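Local coordinates for glycoside Hydrolase Family 43_12 (Metagenome, PDB 7JVH), which probably hydrolyses glycosidic bonds in arabinose- or xylose-containing plant polysaccharides, as a member of glycoside hydrolase family 43, at residues G248-M253 with G275-W280; F382-D387 with Y395-M400; K409-K412 with L416-T419. All blocks are in the same frame, centred on the assembly; numbering follows the deposited sequence.

Interaction 1 (G248-M253 with G275-W280); sequences GTYYLM and GPYEPW
Within one four-stranded antiparallel blade, Y277, on the segment 275-280 that carries the outermost strand 278-279, reaches to Y250 and L252 on strand 249-255. Strand 265-270 lies between these two strands in the sheet, so no backbone pairing joins them directly. The nearest CA atoms, those of L252 and Y277, are 7.5 Å apart, and the contact is made by side chains. Along one side of the Y277 ring, CD1 packs against L252 CB at 3.8 Å, and CE1 of Y277 lies 3.9 Å from the same CB. Further along, CE1 of Y277 is 4.2 Å from Y250 CB, while Y277 OH comes within 3.9 Å of that methylene. Both aliphatic carbons meet the Y277 ring obliquely. The sheet belongs to the five-bladed beta-propeller of GH43 enzymes, being fourth of five such sheets in chain order. With chi1 at -77°, Y277 CG stands anti to its carbonyl carbon, and the ring projects toward strand 249-255. Its hydroxyl is hydrogen-bonded to the I273 carbonyl, which gives this buried polar end a partner. Y250 enters the contact mainly through its CB; the far end of its ring leads away, and its hydroxyl is hydrogen-bonded to D179 and K245. I224, on edge strand 215-226 of the preceding sheet, touches both L252 and Y277, continuing the apolar packing between neighbouring blades.

Interaction 2 (F382-D387 with Y395-M400); sequences FTYSED and YRWVAM
Y384 meets R396 and W397 at the concanavalin A-like beta-sandwich, where strand 383-386 pairs with the N-terminal strand 28-37 and faces the segment that carries strand 399-400. The segments stand well apart, with 10.7 Å between Y384 CA and R396 CA, so side chains span the gap.

The first kind of interaction is cation-pi stacking. The R396 guanidinium lies nearly flat over one face of the Y384 ring, the planes differing by 21°. R396 CZ is 3.8 Å from the ring centroid and almost on the ring normal, which is the evidence for a face-on approach. NH2 of R396 is shifted toward the rim and comes to 3.3 Å from Y384 CE1. A bend at chi3 (-64°) turns the arginine end onto the ring, and a salt bridge from its NE to D394 gives the guanidinium a second, carboxylate partner.

Aromatic packing is looser. The Y384 and W397 rings meet rim to rim, Y384 CE2 lying 3.9 Å from W397 CZ2, and neither covers the other's face. W397 itself is buried, with F33, F388 and H436 in edge-to-face contact with it.

Hydrogen bonding completes the contact as a relay. W397 NE1 donates to Y384 OH over 3.1 Å at an N-H...O angle of 159°, and the oxygen sits near the indole plane. Y384 OH thus accepts one bond and donates another, which would fix the rotation of the hydroxyl. The donated bond goes to a carboxylate whose other oxygen is held by the F388 backbone N: Y384 OH donates to E386 OE1 at 2.5 Å, using the anti lone pair of OE1.

Interaction 3 (K409-K412 with L416-T419); sequences KIAK and LQMT
The flat group at this contact is the carboxamide of Q417, and A411 approaches it at the NE2 end. A411 CB is 3.3 Å from Q417 NE2, and A411 CA follows at 3.6 Å from the same nitrogen. Both carbons are raised to one side of the amide plane, so the alanine meets the group obliquely, through van der Waals contact. The Q417 chain is extended beyond CG, which carries the amide past the end of the paired strands to A411; its chi1 of -97° is displaced from a staggered value. At the base of the same side chain, Q417 CB comes within 3.2 Å of K409 O.

The backbone evidence is an antiparallel register. K409 and Q417 form a hydrogen-bonded pair in which K409 N donates to Q417 O at 2.9 Å, with an N-H...O angle of 162°. The return bond, Q417 N to K409 O at 3.0 Å, is weak because its angle closes to 134°.

I410 and L416 form the adjoining non-hydrogen-bonded pair, with side chains on the other face of the sheet from K409 and Q417. There I410 CD1 and L416 CD2 touch lightly at 4.2 Å, the two branched chains crossing at an angle. L416 continues inward onto F30, F388 and M563, the last on a strand of the second sheet. One face carries I410 and L416, with L416 packed on the facing sheet, and the other carries K409 and Q417; this is a short beta hairpin at the edge of a beta-sandwich, here the concanavalin A-like domain.

In the fold
The N-terminal strand 28-37 already belongs to the sandwich sheet, before the chain builds the propeller. Interaction 1 closes a loop of 21 residues inside the fourth blade. After the fifth blade the chain returns to the sandwich, where interaction 2 spans seven residues and interaction 3 closes a hairpin over three. All three follow in series, none nested or crossing. Interactions 2 and 3 have centres 15 Å apart and reach one sheet, since strands 383-386 and 416-418 both pair with 28-37. Interaction 1 lies 42 Å from interaction 2, centre to centre, across the molecule. Strand 399-400, ending interaction 2, pairs with 82-83, linking the sandwich to the propeller.

Interaction 1 (G248-M253 with G275-W280)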
loop_
_atom_site.group_PDB
_atom_site.type_symbol
_atom_site.label_atom_id
_atom_site.label_comp_id
_atom_site.label_asym_id
_atom_site.label_seq_id
_atom_site.Cartn_x
_atom_site.Cartn_y
_atom_site.Cartn_z
ATOM N N GLY A 248 9.664 -1.939 32.778
ATOM C CA GLY A 248 9.561 -0.625 33.392
ATOM C C GLY A 248 10.160 0.535 32.615
ATOM O O GLY A 248 9.994 1.686 33.024
ATOM N N THR A 249 10.814 0.254 31.481
ATOM C CA THR A 249 11.461 1.265 30.646
ATOM C C THR A 249 10.600 1.585 29.424
ATOM O O THR A 249 9.977 0.691 28.853
ATOM C CB THR A 249 12.841 0.764 30.176
ATOM O OG1 THR A 249 13.673 0.506 31.311
ATOM C CG2 THR A 249 13.534 1.769 29.280
ATOM N N TYR A 250 10.575 2.862 29.025
ATOM C CA TYR A 250 9.868 3.320 27.824
ATOM C C TYR A 250 10.815 3.323 26.641
ATOM O O TYR A 250 11.992 3.652 26.772
ATOM C CB TYR A 250 9.259 4.724 28.030
ATOM C CG TYR A 250 8.192 4.749 29.103
ATOM C CD1 TYR A 250 6.866 4.510 28.787
ATOM C CD2 TYR A 250 8.525 4.954 30.436
ATOM C CE1 TYR A 250 5.888 4.499 29.767
ATOM C CE2 TYR A 250 7.560 4.916 31.427
ATOM C CZ TYR A 250 6.240 4.709 31.082
ATOM O OH TYR A 250 5.264 4.692 32.050
ATOM N N TYR A 251 10.282 2.949 25.476
ATOM C CA TYR A 251 11.043 2.843 24.235
ATOM C C TYR A 251 10.332 3.600 23.150
ATOM O O TYR A 251 9.132 3.446 22.974
ATOM C CB TYR A 251 11.197 1.375 23.850
ATOM C CG TYR A 251 12.151 0.633 24.762
ATOM C CD1 TYR A 251 13.503 0.579 24.466
ATOM C CD2 TYR A 251 11.704 0.012 25.927
ATOM C CE1 TYR A 251 14.396 -0.088 25.286
ATOM C CE2 TYR A 251 12.584 -0.642 26.768
ATOM C CZ TYR A 251 13.936 -0.692 26.438
ATOM O OH TYR A 251 14.828 -1.341 27.263
ATOM N N LEU A 252 11.087 4.435 22.434
ATOM C CA LEU A 252 10.599 5.161 21.270
ATOM C C LEU A 252 11.380 4.656 20.070
ATOM O O LEU A 252 12.602 4.790 20.024
ATOM C CB LEU A 252 10.792 6.682 21.434
ATOM C CG LEU A 252 10.565 7.548 20.188
ATOM C CD1 LEU A 252 9.105 7.527 19.776
ATOM C CD2 LEU A 252 11.035 8.971 20.444
HETATM N N MSE A 253 10.658 4.072 19.109
HETATM C CA MSE A 253 11.257 3.624 17.858
HETATM C C MSE A 253 10.727 4.489 16.717
HETATM O O MSE A 253 9.519 4.678 16.592
HETATM C CB MSE A 253 10.952 2.143 17.607
HETATM C CG MSE A 253 11.815 1.526 16.526
HETATM SE SE MSE A 253 11.445 -0.375 16.237
HETATM C CE MSE A 253 12.448 -1.220 17.636
ATOM N N GLY A 275 10.002 11.449 29.759
ATOM C CA GLY A 275 11.333 11.570 30.350
ATOM C C GLY A 275 12.288 11.740 29.182
ATOM O O GLY A 275 11.898 11.471 28.043
ATOM N N PRO A 276 13.539 12.192 29.417
ATOM C CA PRO A 276 14.482 12.380 28.316
ATOM C C PRO A 276 14.686 11.043 27.602
ATOM O O PRO A 276 14.928 10.039 28.256
ATOM C CB PRO A 276 15.754 12.887 29.004
ATOM C CG PRO A 276 15.576 12.602 30.455
ATOM C CD PRO A 276 14.109 12.490 30.735
ATOM N N TYR A 277 14.514 11.037 26.278
ATOM C CA TYR A 277 14.715 9.850 25.460
ATOM C C TYR A 277 16.108 9.933 24.876
ATOM O O TYR A 277 16.409 10.874 24.155
ATOM C CB TYR A 277 13.671 9.781 24.342
ATOM C CG TYR A 277 12.320 9.312 24.818
ATOM C CD1 TYR A 277 11.992 7.952 24.837
ATOM C CD2 TYR A 277 11.374 10.214 25.251
ATOM C CE1 TYR A 277 10.751 7.523 25.277
ATOM C CE2 TYR A 277 10.134 9.797 25.690
ATOM C CZ TYR A 277 9.823 8.457 25.707
ATOM O OH TYR A 277 8.586 8.044 26.154
ATOM N N GLU A 278 16.962 8.961 25.219
ATOM C CA GLU A 278 18.334 8.883 24.720
ATOM C C GLU A 278 18.459 7.786 23.671
ATOM O O GLU A 278 17.905 6.701 23.840
ATOM C CB GLU A 278 19.323 8.589 25.856
ATOM C CG GLU A 278 19.273 9.573 27.019
ATOM C CD GLU A 278 19.685 10.990 26.648
ATOM O OE1 GLU A 278 20.078 11.239 25.491
ATOM O OE2 GLU A 278 19.601 11.883 27.514
ATOM N N PRO A 279 19.201 8.035 22.565
ATOM C CA PRO A 279 19.424 7.004 21.547
ATOM C C PRO A 279 20.450 5.957 22.001
ATOM O O PRO A 279 21.471 6.302 22.603
ATOM C CB PRO A 279 19.991 7.796 20.369
ATOM C CG PRO A 279 20.618 9.019 20.989
ATOM C CD PRO A 279 19.881 9.307 22.267
ATOM N N TRP A 280 20.171 4.683 21.710
ATOM C CA TRP A 280 21.170 3.631 21.835
ATOM C C TRP A 280 22.377 4.062 21.014
ATOM O O TRP A 280 22.229 4.450 19.853
ATOM C CB TRP A 280 20.626 2.306 21.302
ATOM C CG TRP A 280 21.492 1.097 21.583
ATOM C CD1 TRP A 280 22.528 0.999 22.475
ATOM C CD2 TRP A 280 21.349 -0.202 21.000
ATOM N NE1 TRP A 280 23.053 -0.272 22.464
ATOM C CE2 TRP A 280 22.340 -1.030 21.572
ATOM C CE3 TRP A 280 20.477 -0.747 20.054
ATOM C CZ2 TRP A 280 22.480 -2.372 21.217
ATOM C CZ3 TRP A 280 20.618 -2.067 19.716
ATOM C CH2 TRP A 280 21.613 -2.868 20.291
#

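Interaction 2 (F382-D387 with Y395-M400)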
loop_
_atom_site.group_PDB
_atom_site.type_symbol
_atom_site.label_atom_id
_atom_site.label_comp_id
_atom_site.label_asym_id
_atom_site.label_seq_id
_atom_site.Cartn_x
_atom_site.Cartn_y
_atom_site.Cartn_z
ATOM N N PHE A 382 2.892 -16.826 -8.367
ATOM C CA PHE A 382 1.576 -17.420 -8.286
ATOM C C PHE A 382 0.686 -16.831 -9.372
ATOM O O PHE A 382 1.075 -15.901 -10.074
ATOM C CB PHE A 382 0.973 -17.192 -6.910
ATOM C CG PHE A 382 0.765 -15.739 -6.573
ATOM C CD1 PHE A 382 -0.399 -15.084 -6.914
ATOM C CD2 PHE A 382 1.750 -15.028 -5.897
ATOM C CE1 PHE A 382 -0.577 -13.757 -6.590
ATOM C CE2 PHE A 382 1.571 -13.707 -5.566
ATOM C CZ PHE A 382 0.407 -13.063 -5.917
ATOM N N THR A 383 -0.512 -17.401 -9.503
ATOM C CA THR A 383 -1.520 -16.956 -10.437
ATOM C C THR A 383 -2.813 -16.769 -9.672
ATOM O O THR A 383 -3.234 -17.666 -8.930
ATOM C CB THR A 383 -1.722 -17.954 -11.587
ATOM O OG1 THR A 383 -0.614 -17.844 -12.480
ATOM C CG2 THR A 383 -2.996 -17.678 -12.355
ATOM N N TYR A 384 -3.423 -15.583 -9.855
ATOM C CA TYR A 384 -4.734 -15.265 -9.322
ATOM C C TYR A 384 -5.681 -15.070 -10.503
ATOM O O TYR A 384 -5.543 -14.115 -11.270
ATOM C CB TYR A 384 -4.665 -14.015 -8.458
ATOM C CG TYR A 384 -6.005 -13.472 -7.998
ATOM C CD1 TYR A 384 -7.013 -14.324 -7.574
ATOM C CD2 TYR A 384 -6.253 -12.089 -7.962
ATOM C CE1 TYR A 384 -8.232 -13.839 -7.155
ATOM C CE2 TYR A 384 -7.480 -11.596 -7.524
ATOM C CZ TYR A 384 -8.463 -12.474 -7.124
ATOM O OH TYR A 384 -9.688 -12.025 -6.690
ATOM N N SER A 385 -6.618 -16.015 -10.651
ATOM C CA SER A 385 -7.668 -15.965 -11.642
ATOM C C SER A 385 -8.970 -15.726 -10.903
ATOM O O SER A 385 -9.355 -16.511 -10.033
ATOM C CB SER A 385 -7.763 -17.261 -12.448
ATOM O OG SER A 385 -8.814 -17.186 -13.390
ATOM N N GLU A 386 -9.648 -14.628 -11.260
ATOM C CA GLU A 386 -10.862 -14.202 -10.617
ATOM C C GLU A 386 -11.917 -14.144 -11.703
ATOM O O GLU A 386 -11.702 -13.522 -12.753
ATOM C CB GLU A 386 -10.677 -12.809 -10.020
ATOM C CG GLU A 386 -11.916 -12.228 -9.378
ATOM C CD GLU A 386 -12.482 -13.135 -8.298
ATOM O OE1 GLU A 386 -11.845 -13.221 -7.231
ATOM O OE2 GLU A 386 -13.571 -13.736 -8.516
ATOM N N ASP A 387 -13.065 -14.775 -11.439
ATOM C CA ASP A 387 -14.207 -14.797 -12.356
ATOM C C ASP A 387 -15.371 -13.913 -11.927
ATOM O O ASP A 387 -16.340 -13.802 -12.641
ATOM C CB ASP A 387 -14.664 -16.250 -12.539
ATOM C CG ASP A 387 -13.653 -17.077 -13.319
ATOM O OD1 ASP A 387 -12.909 -16.494 -14.139
ATOM O OD2 ASP A 387 -13.612 -18.316 -13.114
ATOM N N TYR A 395 -11.080 -8.662 -1.384
ATOM C CA TYR A 395 -10.600 -7.408 -0.775
ATOM C C TYR A 395 -9.299 -6.832 -1.344
ATOM O O TYR A 395 -8.824 -5.807 -0.850
ATOM C CB TYR A 395 -10.381 -7.574 0.726
ATOM C CG TYR A 395 -11.594 -7.936 1.551
ATOM C CD1 TYR A 395 -12.717 -7.121 1.567
ATOM C CD2 TYR A 395 -11.593 -9.072 2.372
ATOM C CE1 TYR A 395 -13.819 -7.440 2.353
ATOM C CE2 TYR A 395 -12.684 -9.393 3.149
ATOM C CZ TYR A 395 -13.790 -8.578 3.135
ATOM O OH TYR A 395 -14.875 -8.910 3.900
ATOM N N ARG A 396 -8.713 -7.500 -2.344
ATOM C CA ARG A 396 -7.519 -7.010 -3.050
ATOM C C ARG A 396 -7.838 -5.989 -4.122
ATOM O O ARG A 396 -6.945 -5.277 -4.579
ATOM C CB ARG A 396 -6.775 -8.157 -3.732
ATOM C CG ARG A 396 -5.751 -8.838 -2.861
ATOM C CD ARG A 396 -5.260 -10.107 -3.539
ATOM N NE ARG A 396 -6.337 -11.087 -3.683
ATOM C CZ ARG A 396 -6.148 -12.372 -3.940
ATOM N NH1 ARG A 396 -4.934 -12.835 -4.167
ATOM N NH2 ARG A 396 -7.195 -13.174 -4.048
ATOM N N TRP A 397 -9.109 -5.950 -4.542
ATOM C CA TRP A 397 -9.572 -5.074 -5.597
ATOM C C TRP A 397 -9.921 -3.703 -5.047
ATOM O O TRP A 397 -10.724 -3.584 -4.136
ATOM C CB TRP A 397 -10.766 -5.704 -6.289
ATOM C CG TRP A 397 -10.360 -6.920 -7.034
ATOM C CD1 TRP A 397 -10.521 -8.213 -6.636
ATOM C CD2 TRP A 397 -9.679 -6.964 -8.293
ATOM N NE1 TRP A 397 -9.989 -9.059 -7.573
ATOM C CE2 TRP A 397 -9.466 -8.317 -8.601
ATOM C CE3 TRP A 397 -9.219 -5.988 -9.182
ATOM C CZ2 TRP A 397 -8.825 -8.723 -9.769
ATOM C CZ3 TRP A 397 -8.578 -6.392 -10.348
ATOM C CH2 TRP A 397 -8.400 -7.753 -10.634
ATOM N N VAL A 398 -9.293 -2.672 -5.619
ATOM C CA VAL A 398 -9.488 -1.287 -5.221
ATOM C C VAL A 398 -9.915 -0.442 -6.417
ATOM O O VAL A 398 -9.678 -0.812 -7.577
ATOM C CB VAL A 398 -8.194 -0.688 -4.625
ATOM C CG1 VAL A 398 -7.836 -1.389 -3.316
ATOM C CG2 VAL A 398 -7.031 -0.749 -5.616
ATOM N N ALA A 399 -10.552 0.696 -6.117
ATOM C CA ALA A 399 -10.891 1.720 -7.095
ATOM C C ALA A 399 -10.091 2.964 -6.725
ATOM O O ALA A 399 -9.640 3.099 -5.590
ATOM C CB ALA A 399 -12.375 2.002 -7.063
HETATM N N MSE A 400 -9.888 3.856 -7.698
HETATM C CA MSE A 400 -9.215 5.125 -7.473
HETATM C C MSE A 400 -10.248 6.198 -7.148
HETATM O O MSE A 400 -11.179 6.400 -7.917
HETATM C CB MSE A 400 -8.401 5.528 -8.707
HETATM C CG MSE A 400 -7.203 4.635 -8.981
HETATM SE SE MSE A 400 -5.882 4.727 -7.537
HETATM C CE MSE A 400 -5.664 6.649 -7.153
#

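Interaction 3 (K409-K412 with L416-T419)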
loop_
_atom_site.group_PDB
_atom_site.type_symbol
_atom_site.label_atom_id
_atom_site.label_comp_id
_atom_site.label_asym_id
_atom_site.label_seq_id
_atom_site.Cartn_x
_atom_site.Cartn_y
_atom_site.Cartn_z
ATOM N N LYS A 409 -21.619 -3.886 -10.781
ATOM C CA LYS A 409 -22.632 -4.831 -10.327
ATOM C C LYS A 409 -22.240 -6.211 -10.820
ATOM O O LYS A 409 -21.617 -6.343 -11.867
ATOM C CB LYS A 409 -24.014 -4.460 -10.863
ATOM C CG LYS A 409 -24.609 -3.221 -10.221
ATOM C CD LYS A 409 -25.894 -2.810 -10.935
ATOM C CE LYS A 409 -26.936 -2.232 -9.988
ATOM N NZ LYS A 409 -28.296 -2.290 -10.593
ATOM N N ILE A 410 -22.598 -7.236 -10.045
ATOM C CA ILE A 410 -22.299 -8.620 -10.404
ATOM C C ILE A 410 -23.460 -9.154 -11.223
ATOM O O ILE A 410 -24.622 -9.029 -10.827
ATOM C CB ILE A 410 -22.045 -9.505 -9.159
ATOM C CG1 ILE A 410 -20.749 -9.114 -8.452
ATOM C CG2 ILE A 410 -22.034 -10.985 -9.534
ATOM C CD1 ILE A 410 -19.472 -9.298 -9.245
ATOM N N ALA A 411 -23.143 -9.724 -12.389
ATOM C CA ALA A 411 -24.153 -10.254 -13.304
ATOM C C ALA A 411 -24.804 -11.493 -12.699
ATOM O O ALA A 411 -24.224 -12.145 -11.821
ATOM C CB ALA A 411 -23.543 -10.578 -14.661
ATOM N N LYS A 412 -26.014 -11.806 -13.174
ATOM C CA LYS A 412 -26.755 -12.976 -12.715
ATOM C C LYS A 412 -25.934 -14.258 -12.945
ATOM O O LYS A 412 -25.926 -15.158 -12.103
ATOM C CB LYS A 412 -28.130 -13.054 -13.390
ATOM C CG LYS A 412 -28.115 -13.202 -14.908
ATOM C CD LYS A 412 -29.501 -13.567 -15.448
ATOM C CE LYS A 412 -29.475 -14.063 -16.898
ATOM N NZ LYS A 412 -30.262 -13.249 -17.884
ATOM N N LEU A 416 -17.906 -8.849 -13.881
ATOM C CA LEU A 416 -17.934 -7.430 -13.539
ATOM C C LEU A 416 -18.644 -6.607 -14.608
ATOM O O LEU A 416 -18.029 -6.194 -15.590
ATOM C CB LEU A 416 -16.518 -6.866 -13.358
ATOM C CG LEU A 416 -15.809 -7.090 -12.040
ATOM C CD1 LEU A 416 -14.498 -6.326 -12.014
ATOM C CD2 LEU A 416 -16.675 -6.669 -10.879
ATOM N N GLN A 417 -19.942 -6.378 -14.393
ATOM C CA GLN A 417 -20.741 -5.419 -15.150
ATOM C C GLN A 417 -20.384 -4.029 -14.632
ATOM O O GLN A 417 -20.739 -3.700 -13.503
ATOM C CB GLN A 417 -22.220 -5.656 -14.900
ATOM C CG GLN A 417 -22.926 -6.492 -15.946
ATOM C CD GLN A 417 -24.402 -6.608 -15.650
ATOM O OE1 GLN A 417 -25.063 -5.624 -15.280
ATOM N NE2 GLN A 417 -24.952 -7.816 -15.825
HETATM N N MSE A 418 -19.683 -3.214 -15.436
HETATM C CA MSE A 418 -19.334 -1.889 -14.958
HETATM C C MSE A 418 -19.749 -0.816 -15.964
HETATM O O MSE A 418 -19.596 -0.966 -17.175
HETATM C CB MSE A 418 -17.866 -1.841 -14.507
HETATM C CG MSE A 418 -16.791 -1.783 -15.568
HETATM SE SE MSE A 418 -15.007 -1.605 -14.673
HETATM C CE MSE A 418 -14.533 -3.413 -14.084
ATOM N N THR A 419 -20.347 0.246 -15.400
ATOM C CA THR A 419 -20.925 1.360 -16.132
ATOM C C THR A 419 -19.954 2.533 -16.044
ATOM O O THR A 419 -19.315 2.739 -15.023
ATOM C CB THR A 419 -22.274 1.739 -15.499
ATOM O OG1 THR A 419 -23.095 0.565 -15.393
ATOM C CG2 THR A 419 -23.007 2.793 -16.321
#